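Local coordinates for protein putative metal-dependent phosphoesterase (Bifidobacterium adolescentis, PDB 3O0F) that hydrolyses phosphoester bonds with the help of bound iron and zinc ions, holds AMP in its pocket and, as a PHP-family enzyme, may act as an exonuclease, at residues 19-24 and 28-33; 34-39 and 269-274; 41-46 and 276-281; 54-59 and 90-95. One frame throughout, in Å; residues are numbered along the deposited sequence. Where two conformers were deposited one is given.

Contact 1 (19-24 and 28-33); sequences CHTVFS and ETPRTL. With FE (Fe (III) ion), chain E.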
loop_
_atom_site.group_PDB
_atom_site.type_symbol
_atom_site.label_atom_id
_atom_site.label_comp_id
_atom_site.label_asym_id
_atom_site.label_seq_id
_atom_site.Cartn_x
_atom_site.Cartn_y
_atom_site.Cartn_z
ATOM N N CYS A 19 2.816 -5.147 -2.977
ATOM C CA CYS A 19 4.174 -4.794 -3.437
ATOM C C CYS A 19 4.163 -3.368 -3.995
ATOM O O CYS A 19 3.252 -3.007 -4.749
ATOM C CB CYS A 19 4.671 -5.758 -4.504
ATOM S SG CYS A 19 4.562 -7.493 -4.048
ATOM N N HIS A 20 5.148 -2.562 -3.570
ATOM C CA HIS A 20 5.314 -1.169 -3.975
ATOM C C HIS A 20 6.516 -0.980 -4.914
ATOM O O HIS A 20 7.497 -1.715 -4.819
ATOM C CB HIS A 20 5.498 -0.311 -2.727
ATOM C CG HIS A 20 4.313 -0.322 -1.824
ATOM N ND1 HIS A 20 3.358 0.652 -1.844
ATOM C CD2 HIS A 20 3.920 -1.212 -0.880
ATOM C CE1 HIS A 20 2.418 0.369 -0.964
ATOM N NE2 HIS A 20 2.727 -0.762 -0.377
ATOM N N THR A 21 6.443 0.047 -5.769
ATOM C CA THR A 21 7.432 0.318 -6.777
ATOM C C THR A 21 7.825 1.778 -6.728
ATOM O O THR A 21 7.324 2.538 -5.915
ATOM C CB THR A 21 6.888 -0.023 -8.211
ATOM O OG1 THR A 21 5.979 0.999 -8.661
ATOM C CG2 THR A 21 6.226 -1.451 -8.226
ATOM N N VAL A 22 8.680 2.173 -7.640
ATOM C CA VAL A 22 9.010 3.590 -7.856
ATOM C C VAL A 22 7.830 4.521 -8.160
ATOM O O VAL A 22 7.959 5.720 -7.977
ATOM C CB VAL A 22 10.064 3.763 -9.042
ATOM C CG1 VAL A 22 11.440 3.224 -8.625
ATOM C CG2 VAL A 22 9.572 3.136 -10.330
ATOM N N PHE A 23 6.689 3.995 -8.609
ATOM C CA PHE A 23 5.483 4.842 -8.763
ATOM C C PHE A 23 4.894 5.288 -7.419
ATOM O O PHE A 23 4.028 6.180 -7.374
ATOM C CB PHE A 23 4.454 4.206 -9.666
ATOM C CG PHE A 23 4.885 4.144 -11.080
ATOM C CD1 PHE A 23 4.699 5.233 -11.928
ATOM C CD2 PHE A 23 5.513 3.006 -11.576
ATOM C CE1 PHE A 23 5.175 5.191 -13.235
ATOM C CE2 PHE A 23 5.961 2.958 -12.878
ATOM C CZ PHE A 23 5.779 4.061 -13.703
ATOM N N SER A 24 5.388 4.725 -6.319
ATOM C CA SER A 24 5.212 5.374 -5.002
ATOM C C SER A 24 6.514 5.359 -4.199
ATOM O O SER A 24 7.429 6.136 -4.505
ATOM C CB SER A 24 4.006 4.807 -4.213
ATOM O OG SER A 24 4.052 3.412 -4.012
ATOM N N GLU A 28 12.096 -0.076 -6.924
ATOM C CA GLU A 28 12.240 -0.853 -8.117
ATOM C C GLU A 28 11.116 -0.627 -9.089
ATOM O O GLU A 28 10.049 -0.197 -8.701
ATOM C CB GLU A 28 12.267 -2.328 -7.759
ATOM C CG GLU A 28 13.319 -2.703 -6.751
ATOM C CD GLU A 28 14.744 -2.241 -7.130
ATOM O OE1 GLU A 28 15.179 -2.436 -8.300
ATOM O OE2 GLU A 28 15.406 -1.685 -6.236
ATOM N N THR A 29 11.343 -1.003 -10.338
ATOM C CA THR A 29 10.327 -0.879 -11.372
ATOM C C THR A 29 9.294 -2.010 -11.319
ATOM O O THR A 29 9.513 -3.066 -10.709
ATOM C CB THR A 29 10.948 -0.811 -12.767
ATOM O OG1 THR A 29 11.627 -2.048 -13.049
ATOM C CG2 THR A 29 11.940 0.401 -12.875
ATOM N N PRO A 30 8.130 -1.782 -11.931
ATOM C CA PRO A 30 7.177 -2.881 -12.110
ATOM C C PRO A 30 7.765 -4.105 -12.811
ATOM O O PRO A 30 7.494 -5.230 -12.404
ATOM C CB PRO A 30 6.087 -2.251 -12.985
ATOM C CG PRO A 30 6.047 -0.814 -12.512
ATOM C CD PRO A 30 7.541 -0.474 -12.301
ATOM N N ARG A 31 8.583 -3.890 -13.825
ATOM C CA ARG A 31 9.264 -4.979 -14.505
ATOM C C ARG A 31 10.160 -5.791 -13.536
ATOM O O ARG A 31 10.099 -7.013 -13.530
ATOM C CB ARG A 31 10.105 -4.457 -15.677
ATOM C CG ARG A 31 10.863 -5.550 -16.423
ATOM C CD ARG A 31 11.263 -5.097 -17.854
ATOM N NE ARG A 31 11.718 -6.232 -18.671
ATOM C CZ ARG A 31 10.964 -6.962 -19.508
ATOM N NH1 ARG A 31 9.666 -6.717 -19.690
ATOM N NH2 ARG A 31 11.524 -7.961 -20.180
ATOM N N THR A 32 10.927 -5.111 -12.711
ATOM C CA THR A 32 11.785 -5.808 -11.721
ATOM C C THR A 32 10.931 -6.632 -10.746
ATOM O O THR A 32 11.246 -7.799 -10.458
ATOM C CB THR A 32 12.702 -4.841 -11.015
ATOM O OG1 THR A 32 13.611 -4.333 -11.995
ATOM C CG2 THR A 32 13.497 -5.531 -9.854
ATOM N N LEU A 33 9.819 -6.049 -10.299
ATOM C CA LEU A 33 8.913 -6.766 -9.430
ATOM C C LEU A 33 8.435 -8.075 -10.048
ATOM O O LEU A 33 8.492 -9.117 -9.400
ATOM C CB LEU A 33 7.728 -5.871 -9.044
ATOM C CG LEU A 33 6.485 -6.543 -8.418
ATOM C CD1 LEU A 33 6.833 -7.163 -7.037
ATOM C CD2 LEU A 33 5.410 -5.519 -8.290
HETATM FE FE FE E . 1.916 -1.198 1.728
HETATM O O HOH W 1 10.268 -1.697 -5.082
HETATM O O HOH W 2 1.337 -1.323 3.724
#
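Cys19, where strand 15-19 gives way to the loop, meets Leu33 of helix 30-39 through its CB, 3.6 Å from Leu33 CD1. His20 points its CB away from the helix and binds an iron ion through NE2 at 2.3 Å, in a site shared with His18, Glu75, Asp261 and a water; its backbone O reaches Glu28 N through a second water. Thr21 sets CB 3.2 Å from Glu28 O, and its side chain crosses that of Leu33 at about a right angle. With chi1 at 76°, Thr21 OG1 lies between its own backbone N and carbonyl carbon, where Phe23 N donates to it in an ST turn inside a type I turn running from Thr21 to Ser24. His18 and His20 form the H-x-H metal motif at the end of the first strand of the PHP barrel, and this turn leads the chain onward. A valine at Thr21 would probably leave Phe23 N without its acceptor and the turn less firmly set. Val22 N gives the cross-segment hydrogen bond to Glu28 O, 2.9 Å long and fairly straight at 159°. Phe23 presents its ring edge to Pro30, CE2 lying 3.8 Å from Pro30 CG, beside the first turn of a helix whose N-cap is Thr29.

Contact 2 (34-39 and 269-274); sequences VEQARK and NGLGEN. With EDO (1,2-ethanediol), chain G.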
loop_
_atom_site.group_PDB
_atom_site.type_symbol
_atom_site.label_atom_id
_atom_site.label_comp_id
_atom_site.label_asym_id
_atom_site.label_seq_id
_atom_site.Cartn_x
_atom_site.Cartn_y
_atom_site.Cartn_z
ATOM N N VAL A 34 8.008 -8.035 -11.307
ATOM C CA VAL A 34 7.473 -9.210 -11.974
ATOM C C VAL A 34 8.526 -10.267 -12.223
ATOM O O VAL A 34 8.286 -11.454 -11.985
ATOM C CB VAL A 34 6.729 -8.826 -13.318
ATOM C CG1 VAL A 34 6.415 -10.067 -14.125
ATOM C CG2 VAL A 34 5.491 -7.947 -13.003
ATOM N N GLU A 35 9.689 -9.826 -12.695
ATOM C CA GLU A 35 10.840 -10.694 -12.941
ATOM C C GLU A 35 11.267 -11.408 -11.661
ATOM O O GLU A 35 11.469 -12.612 -11.655
ATOM C CB GLU A 35 12.030 -9.857 -13.443
ATOM C CG GLU A 35 13.381 -10.624 -13.463
ATOM C CD GLU A 35 14.549 -9.853 -12.811
ATOM O OE1 GLU A 35 14.374 -8.714 -12.324
ATOM O OE2 GLU A 35 15.658 -10.396 -12.775
ATOM N N GLN A 36 11.392 -10.652 -10.581
ATOM C CA GLN A 36 11.806 -11.238 -9.301
ATOM C C GLN A 36 10.740 -12.168 -8.708
ATOM O O GLN A 36 11.074 -13.245 -8.231
ATOM C CB GLN A 36 12.201 -10.166 -8.307
ATOM C CG GLN A 36 13.508 -9.432 -8.729
ATOM C CD GLN A 36 13.984 -8.440 -7.645
ATOM O OE1 GLN A 36 13.264 -8.158 -6.694
ATOM N NE2 GLN A 36 15.216 -7.934 -7.788
ATOM N N ALA A 37 9.477 -11.772 -8.776
ATOM C CA ALA A 37 8.398 -12.606 -8.272
ATOM C C ALA A 37 8.384 -13.975 -8.970
ATOM O O ALA A 37 8.206 -14.995 -8.320
ATOM C CB ALA A 37 7.023 -11.891 -8.412
ATOM N N ARG A 38 8.577 -14.000 -10.293
ATOM C CA ARG A 38 8.672 -15.262 -11.005
ATOM C C ARG A 38 9.845 -16.099 -10.551
ATOM O O ARG A 38 9.688 -17.318 -10.255
ATOM C CB ARG A 38 8.732 -15.063 -12.519
ATOM C CG ARG A 38 8.407 -16.387 -13.278
ATOM C CD ARG A 38 8.470 -16.235 -14.798
ATOM N NE ARG A 38 8.792 -17.514 -15.444
ATOM C CZ ARG A 38 7.956 -18.543 -15.546
ATOM N NH1 ARG A 38 6.722 -18.462 -15.060
ATOM N NH2 ARG A 38 8.352 -19.661 -16.132
ATOM N N LYS A 39 11.014 -15.456 -10.474
ATOM C CA LYS A 39 12.264 -16.113 -10.011
ATOM C C LYS A 39 12.152 -16.725 -8.616
ATOM O O LYS A 39 12.753 -17.742 -8.334
ATOM C CB LYS A 39 13.451 -15.142 -10.080
ATOM C CG LYS A 39 13.949 -14.961 -11.495
ATOM C CD LYS A 39 14.944 -13.816 -11.570
ATOM C CE LYS A 39 15.495 -13.666 -12.954
ATOM N NZ LYS A 39 16.659 -12.690 -12.968
ATOM N N ASN A 269 11.473 -5.780 4.312
ATOM C CA ASN A 269 10.438 -6.776 3.858
ATOM C C ASN A 269 10.887 -7.501 2.573
ATOM O O ASN A 269 11.230 -6.863 1.566
ATOM C CB ASN A 269 9.079 -6.073 3.622
ATOM C CG ASN A 269 8.560 -5.425 4.848
ATOM O OD1 ASN A 269 9.336 -4.797 5.583
ATOM N ND2 ASN A 269 7.277 -5.568 5.121
ATOM N N GLY A 270 10.950 -8.825 2.638
ATOM C CA GLY A 270 11.314 -9.654 1.492
ATOM C C GLY A 270 10.152 -9.984 0.584
ATOM O O GLY A 270 9.070 -10.331 1.050
ATOM N N LEU A 271 10.395 -9.909 -0.725
ATOM C CA LEU A 271 9.383 -10.186 -1.715
ATOM C C LEU A 271 8.971 -11.599 -1.450
ATOM O O LEU A 271 9.824 -12.459 -1.250
ATOM C CB LEU A 271 9.919 -10.065 -3.148
ATOM C CG LEU A 271 8.945 -10.210 -4.337
ATOM C CD1 LEU A 271 7.791 -9.238 -4.240
ATOM C CD2 LEU A 271 9.755 -9.957 -5.650
ATOM N N GLY A 272 7.676 -11.821 -1.358
ATOM C CA GLY A 272 7.179 -13.163 -1.133
ATOM C C GLY A 272 7.168 -13.675 0.278
ATOM O O GLY A 272 6.790 -14.824 0.493
ATOM N N GLU A 273 7.532 -12.857 1.260
ATOM C CA GLU A 273 7.637 -13.352 2.651
ATOM C C GLU A 273 6.288 -13.724 3.264
ATOM O O GLU A 273 6.247 -14.447 4.242
ATOM C CB GLU A 273 8.315 -12.321 3.569
ATOM C CG GLU A 273 7.466 -11.132 3.971
ATOM C CD GLU A 273 8.225 -10.082 4.838
ATOM O OE1 GLU A 273 9.481 -10.136 4.923
ATOM O OE2 GLU A 273 7.561 -9.162 5.381
ATOM N N ASN A 274 5.201 -13.150 2.753
ATOM C CA ASN A 274 3.845 -13.597 3.107
ATOM C C ASN A 274 3.016 -13.578 1.846
ATOM O O ASN A 274 3.277 -12.781 0.906
ATOM C CB ASN A 274 3.170 -12.695 4.190
ATOM C CG ASN A 274 3.619 -13.021 5.595
ATOM O OD1 ASN A 274 4.244 -12.175 6.280
ATOM N ND2 ASN A 274 3.308 -14.241 6.056
HETATM C C1 EDO G . 13.434 -9.494 -2.784
HETATM O O1 EDO G . 12.975 -8.975 -1.491
HETATM C C2 EDO G . 14.610 -8.728 -3.391
HETATM O O2 EDO G . 14.212 -7.456 -3.972
#
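Apolar packing between the segments rests on one methyl group: Leu271 CD2 lies 3.6 Å from Gln36 CB and equally close to the backbone N of Ala37, with Ala37 CB farther off at 4.3 Å. Leu271 extends toward the helix because its CG stands anti to the backbone N (chi1 -175°), which carries both methyls away from the loop. Its side chain also touches Asp16 and Cys19 of strand 15-19, so the leucine packs between helix 30-39 and the first strand of the PHP barrel. The loop that delivers it follows strand 255-258, the last strand in the chain, and bends in a type II turn from Gly270 to Glu273. Gly272 has a phi of 82°, at which a CB would press against the preceding carbonyl O. Polar links bind the turn itself: Glu273 N donates to Gly270 O, and Gly270 N donates to Glu273 OE1 at 3.0 Å from well above the carboxylate plane. That same oxygen has Arg235 as a salt-bridge partner. Across the segments the polar connection is indirect. A 1,2-ethanediol, probably left from crystallisation, accepts from Leu271 N through O1 in an almost straight bond of 2.8 Å and donates through O2 to Gln36 OE1 at 3.0 Å. The extended chain of Gln36 brings its amide to this diol, which Trp262 NE1 also holds.

Contact 3 (41-46 and 276-281); sequences GLHGVA and TDDDTV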
loop_
_atom_site.group_PDB
_atom_site.type_symbol
_atom_site.label_atom_id
_atom_site.label_comp_id
_atom_site.label_asym_id
_atom_site.label_seq_id
_atom_site.Cartn_x
_atom_site.Cartn_y
_atom_site.Cartn_z
ATOM N N GLY A 41 9.517 -18.133 -7.495
ATOM C CA GLY A 41 8.568 -19.239 -7.550
ATOM C C GLY A 41 7.163 -18.869 -7.111
ATOM O O GLY A 41 6.390 -19.744 -6.777
ATOM N N LEU A 42 6.847 -17.572 -7.094
ATOM C CA LEU A 42 5.506 -17.099 -6.747
ATOM C C LEU A 42 4.553 -17.457 -7.879
ATOM O O LEU A 42 4.967 -17.531 -9.024
ATOM C CB LEU A 42 5.491 -15.586 -6.494
ATOM C CG LEU A 42 6.434 -15.061 -5.381
ATOM C CD1 LEU A 42 6.163 -13.580 -5.133
ATOM C CD2 LEU A 42 6.313 -15.906 -4.112
ATOM N N HIS A 43 3.286 -17.683 -7.546
ATOM C CA HIS A 43 2.266 -17.971 -8.586
ATOM C C HIS A 43 1.740 -16.719 -9.249
ATOM O O HIS A 43 1.154 -16.759 -10.317
ATOM C CB HIS A 43 1.114 -18.757 -7.995
ATOM C CG HIS A 43 1.524 -20.073 -7.425
ATOM N ND1 HIS A 43 0.659 -20.870 -6.712
ATOM C CD2 HIS A 43 2.707 -20.733 -7.458
ATOM C CE1 HIS A 43 1.288 -21.971 -6.340
ATOM N NE2 HIS A 43 2.523 -21.922 -6.801
ATOM N N GLY A 44 1.938 -15.588 -8.608
ATOM C CA GLY A 44 1.559 -14.326 -9.172
ATOM C C GLY A 44 1.957 -13.224 -8.209
ATOM O O GLY A 44 2.485 -13.487 -7.122
ATOM N N VAL A 45 1.697 -12.002 -8.613
ATOM C CA VAL A 45 2.047 -10.831 -7.836
ATOM C C VAL A 45 0.977 -9.776 -8.049
ATOM O O VAL A 45 0.215 -9.861 -8.986
ATOM C CB VAL A 45 3.489 -10.390 -8.305
ATOM C CG1 VAL A 45 3.464 -9.658 -9.653
ATOM C CG2 VAL A 45 4.242 -9.642 -7.229
ATOM N N ALA A 46 0.929 -8.780 -7.177
ATOM C CA ALA A 46 0.187 -7.593 -7.425
ATOM C C ALA A 46 1.047 -6.379 -7.262
ATOM O O ALA A 46 1.881 -6.281 -6.337
ATOM C CB ALA A 46 -1.024 -7.484 -6.445
ATOM N N THR A 276 -0.895 -14.765 -0.402
ATOM C CA THR A 276 -2.317 -15.047 -0.501
ATOM C C THR A 276 -2.485 -16.351 -1.258
ATOM O O THR A 276 -1.829 -16.547 -2.276
ATOM C CB THR A 276 -3.059 -13.905 -1.237
ATOM O OG1 THR A 276 -2.819 -12.684 -0.554
ATOM C CG2 THR A 276 -4.559 -14.148 -1.251
ATOM N N ASP A 277 -3.328 -17.266 -0.766
ATOM C CA ASP A 277 -3.496 -18.537 -1.472
ATOM C C ASP A 277 -4.238 -18.325 -2.799
ATOM O O ASP A 277 -4.921 -17.318 -2.970
ATOM C CB ASP A 277 -4.114 -19.642 -0.644
ATOM C CG ASP A 277 -5.517 -19.344 -0.145
ATOM O OD1 ASP A 277 -6.349 -18.737 -0.852
ATOM O OD2 ASP A 277 -5.808 -19.808 0.977
ATOM N N ASP A 278 -3.987 -19.244 -3.718
ATOM C CA ASP A 278 -4.603 -19.296 -5.041
ATOM C C ASP A 278 -6.112 -19.203 -5.025
ATOM O O ASP A 278 -6.691 -18.472 -5.819
ATOM C CB ASP A 278 -4.197 -20.599 -5.765
ATOM C CG ASP A 278 -2.735 -20.590 -6.208
ATOM O OD1 ASP A 278 -2.019 -19.614 -5.900
ATOM O OD2 ASP A 278 -2.287 -21.566 -6.851
ATOM N N ASP A 279 -6.765 -19.895 -4.112
ATOM C CA ASP A 279 -8.225 -19.796 -4.043
ATOM C C ASP A 279 -8.717 -18.407 -3.756
ATOM O O ASP A 279 -9.713 -17.989 -4.335
ATOM C CB ASP A 279 -8.823 -20.755 -3.006
ATOM C CG ASP A 279 -8.638 -22.224 -3.411
ATOM O OD1 ASP A 279 -8.327 -22.473 -4.599
ATOM O OD2 ASP A 279 -8.774 -23.116 -2.537
ATOM N N THR A 280 -8.050 -17.704 -2.854
ATOM C CA THR A 280 -8.477 -16.375 -2.470
ATOM C C THR A 280 -8.211 -15.419 -3.630
ATOM O O THR A 280 -9.046 -14.569 -3.918
ATOM C CB THR A 280 -7.772 -15.882 -1.176
ATOM O OG1 THR A 280 -8.101 -16.758 -0.099
ATOM C CG2 THR A 280 -8.215 -14.475 -0.823
ATOM N N VAL A 281 -7.105 -15.600 -4.347
ATOM C CA VAL A 281 -6.833 -14.731 -5.549
ATOM C C VAL A 281 -7.864 -14.991 -6.616
ATOM O O VAL A 281 -8.420 -14.066 -7.194
ATOM C CB VAL A 281 -5.428 -14.912 -6.097
ATOM C CG1 VAL A 281 -5.210 -14.150 -7.373
ATOM C CG2 VAL A 281 -4.387 -14.486 -5.057
#
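The backbones stay well apart, the nearest CA atoms being those of His43 and Asp278, 7.8 Å from each other, and the side chains of these two residues bridge the interval. His43 ND1 donates to both oxygens of the Asp278 carboxylate, a bifurcated bond. From His43 ND1 the branch to Asp278 OD1 is 3.1 Å long and the straighter, at 162°, with OD1 close to the imidazole plane; that to OD2 is 3.0 Å but bent to 137°, its acceptor tilted from the ring. Both oxygens use their syn lone pairs, and the carboxylate is turned 53° from the imidazole. The nearby carboxylate would probably raise the pKa of the histidine. A leucine in place of His43 would probably leave the Asp278 carboxylate without this donor and the helix start without its polar tie to the turn before strand 44-47. Asp277 caps the helix: its OD1 accepts from Thr280 N at 2.8 Å, nearly in line with the C-O bond, and from Thr280 OG1. Gly41, with positive phi, ends helix 30-39 in a Schellman motif. Away from the metals, this surface histidine-carboxylate pair joins the helix-to-strand turn of a beta-alpha-beta crossover to the N-terminal turn of helix 278-287.

Contact 4 (54-59 and 90-95); sequences AGWDEA and FQYDPS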
loop_
_atom_site.group_PDB
_atom_site.type_symbol
_atom_site.label_atom_id
_atom_site.label_comp_id
_atom_site.label_asym_id
_atom_site.label_seq_id
_atom_site.Cartn_x
_atom_site.Cartn_y
_atom_site.Cartn_z
ATOM N N ALA A 54 -0.547 4.474 -11.606
ATOM C CA ALA A 54 0.412 4.942 -12.642
ATOM C C ALA A 54 1.339 3.837 -13.177
ATOM O O ALA A 54 1.772 3.882 -14.337
ATOM C CB ALA A 54 1.226 6.169 -12.120
ATOM N N GLY A 55 1.647 2.834 -12.348
ATOM C CA GLY A 55 2.442 1.697 -12.786
ATOM C C GLY A 55 1.697 0.517 -13.386
ATOM O O GLY A 55 2.295 -0.498 -13.704
ATOM N N TRP A 56 0.380 0.619 -13.536
ATOM C CA TRP A 56 -0.412 -0.482 -14.086
ATOM C C TRP A 56 -0.025 -0.926 -15.503
ATOM O O TRP A 56 0.164 -2.098 -15.741
ATOM C CB TRP A 56 -1.913 -0.120 -14.035
ATOM C CG TRP A 56 -2.531 -0.269 -12.689
ATOM C CD1 TRP A 56 -1.905 -0.211 -11.454
ATOM C CD2 TRP A 56 -3.918 -0.452 -12.418
ATOM N NE1 TRP A 56 -2.803 -0.446 -10.473
ATOM C CE2 TRP A 56 -4.058 -0.571 -11.032
ATOM C CE3 TRP A 56 -5.054 -0.563 -13.223
ATOM C CZ2 TRP A 56 -5.299 -0.765 -10.427
ATOM C CZ3 TRP A 56 -6.271 -0.793 -12.631
ATOM C CH2 TRP A 56 -6.391 -0.889 -11.249
ATOM N N ASP A 57 0.051 -0.005 -16.452
ATOM C CA ASP A 57 0.497 -0.340 -17.823
ATOM C C ASP A 57 1.866 -1.025 -17.836
ATOM O O ASP A 57 2.034 -2.059 -18.432
ATOM C CB ASP A 57 0.561 0.914 -18.703
ATOM C CG ASP A 57 -0.832 1.495 -19.027
ATOM O OD1 ASP A 57 -1.859 0.851 -18.718
ATOM O OD2 ASP A 57 -0.894 2.619 -19.588
ATOM N N GLU A 58 2.839 -0.465 -17.137
ATOM C CA GLU A 58 4.147 -1.134 -17.015
ATOM C C GLU A 58 4.061 -2.541 -16.405
ATOM O O GLU A 58 4.700 -3.478 -16.911
ATOM C CB GLU A 58 5.135 -0.269 -16.230
ATOM C CG GLU A 58 5.611 0.910 -17.069
ATOM C CD GLU A 58 6.820 1.630 -16.492
ATOM O OE1 GLU A 58 7.496 1.094 -15.568
ATOM O OE2 GLU A 58 7.102 2.752 -16.987
ATOM N N ALA A 59 3.300 -2.690 -15.326
ATOM C CA ALA A 59 3.149 -4.006 -14.686
ATOM C C ALA A 59 2.499 -5.004 -15.651
ATOM O O ALA A 59 2.904 -6.149 -15.746
ATOM C CB ALA A 59 2.303 -3.890 -13.366
ATOM N N PHE A 90 -8.259 -3.833 -5.366
ATOM C CA PHE A 90 -7.802 -4.610 -6.513
ATOM C C PHE A 90 -8.884 -4.676 -7.600
ATOM O O PHE A 90 -10.095 -4.730 -7.302
ATOM C CB PHE A 90 -7.491 -6.044 -6.100
ATOM C CG PHE A 90 -6.381 -6.158 -5.098
ATOM C CD1 PHE A 90 -5.057 -5.999 -5.498
ATOM C CD2 PHE A 90 -6.664 -6.406 -3.773
ATOM C CE1 PHE A 90 -4.018 -6.064 -4.550
ATOM C CE2 PHE A 90 -5.640 -6.529 -2.831
ATOM C CZ PHE A 90 -4.326 -6.343 -3.230
ATOM N N GLN A 91 -8.408 -4.754 -8.834
ATOM C CA GLN A 91 -9.243 -5.095 -9.996
ATOM C C GLN A 91 -10.468 -4.217 -10.129
ATOM O O GLN A 91 -11.597 -4.703 -10.261
ATOM C CB GLN A 91 -9.612 -6.593 -9.960
ATOM C CG GLN A 91 -8.350 -7.515 -10.032
ATOM C CD GLN A 91 -7.637 -7.456 -11.379
ATOM O OE1 GLN A 91 -6.454 -7.114 -11.454
ATOM N NE2 GLN A 91 -8.357 -7.809 -12.456
ATOM N N TYR A 92 -10.244 -2.914 -10.093
ATOM C CA TYR A 92 -11.319 -1.927 -10.289
ATOM C C TYR A 92 -11.084 -1.179 -11.589
ATOM O O TYR A 92 -9.975 -1.206 -12.135
ATOM C CB TYR A 92 -11.398 -0.968 -9.112
ATOM C CG TYR A 92 -10.161 -0.183 -8.883
ATOM C CD1 TYR A 92 -9.965 1.030 -9.508
ATOM C CD2 TYR A 92 -9.176 -0.654 -8.031
ATOM C CE1 TYR A 92 -8.830 1.765 -9.291
ATOM C CE2 TYR A 92 -8.015 0.064 -7.811
ATOM C CZ TYR A 92 -7.850 1.270 -8.427
ATOM O OH TYR A 92 -6.703 1.974 -8.207
ATOM N N ASP A 93 -12.111 -0.501 -12.089
ATOM C CA ASP A 93 -11.975 0.298 -13.318
ATOM C C ASP A 93 -11.096 1.529 -13.109
ATOM O O ASP A 93 -11.482 2.460 -12.414
ATOM C CB ASP A 93 -13.352 0.694 -13.834
ATOM C CG ASP A 93 -13.305 1.671 -14.990
ATOM O OD1 ASP A 93 -12.198 1.950 -15.556
ATOM O OD2 ASP A 93 -14.409 2.207 -15.280
ATOM N N PRO A 94 -9.898 1.549 -13.707
ATOM C CA PRO A 94 -8.992 2.684 -13.424
ATOM C C PRO A 94 -9.470 4.039 -13.953
ATOM O O PRO A 94 -9.038 5.065 -13.469
ATOM C CB PRO A 94 -7.681 2.257 -14.084
ATOM C CG PRO A 94 -8.087 1.389 -15.206
ATOM C CD PRO A 94 -9.308 0.623 -14.696
ATOM N N SER A 95 -10.374 4.035 -14.909
ATOM C CA SER A 95 -10.917 5.275 -15.448
ATOM C C SER A 95 -12.135 5.775 -14.654
ATOM O O SER A 95 -12.677 6.811 -14.968
ATOM C CB SER A 95 -11.303 5.054 -16.920
ATOM O OG SER A 95 -12.455 4.220 -16.945
#
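Trp56 drives the far end of its indole between Tyr92 and Pro94 and meets the phenol ring obliquely. The six-membered ring of Trp56 and the Tyr92 ring have centroids 5.1 Å apart and planes at 55°, and Trp56 CH2 sits over one face of the phenol, displaced toward its rim. Trp56 CZ2 comes 3.8 Å from Tyr92 CZ. The same indole end also points at the backbone, Tyr92 O lying in the ring plane 3.7 Å from Trp56 CH2. Pro94 closes in on the neighbouring carbon, with its CB 3.7 Å from Trp56 CZ3. Tyr92 has its CG between the backbone N and carbonyl carbon (chi1 60°), a rotamer that brings one face of the ring to the end of the indole. Around Pro94 the loop bends in an Asx turn: Asp93 OD1 accepts from Ser95 N at 2.8 Å, and from Ser95 OG as well. The contact joins the start of helix 56-66 to the loop between strand 83-90 and helix 97-124 of the PHP fold. Both polar ends are engaged on strand 70-80, Trp56 NE1 with Gly73 O and Tyr92 OH with Thr74 OG1. Hydrogen bonds to one strand therefore limit how either ring can turn, while the grip between the two segments themselves comes from apolar and aromatic surfaces.

From the N terminus, contact 1 closes first, a tight loop joining the end of strand 15-19 to the start of helix 30-39. The same helix opens contact 2, and the turn after it, leading into strand 44-47, opens contact 3; both close some 230 residues later, around the loop that precedes helix 278-287. Their segments alternate along the chain, so these two long closures cross. Contact 4, between helix 56-66 and the loop after strand 83-90, nests inside both. Leu33 and Cys19 of contact 1 touch Leu271 of contact 2 and Val45 of the 41-46 segment, while Phe23 packs on Ala54 and Gly55 of contact 4. Contacts 2 and 3 tie the first beta-alpha-beta unit to the C-terminal region; 1 and 4 join N-terminal elements.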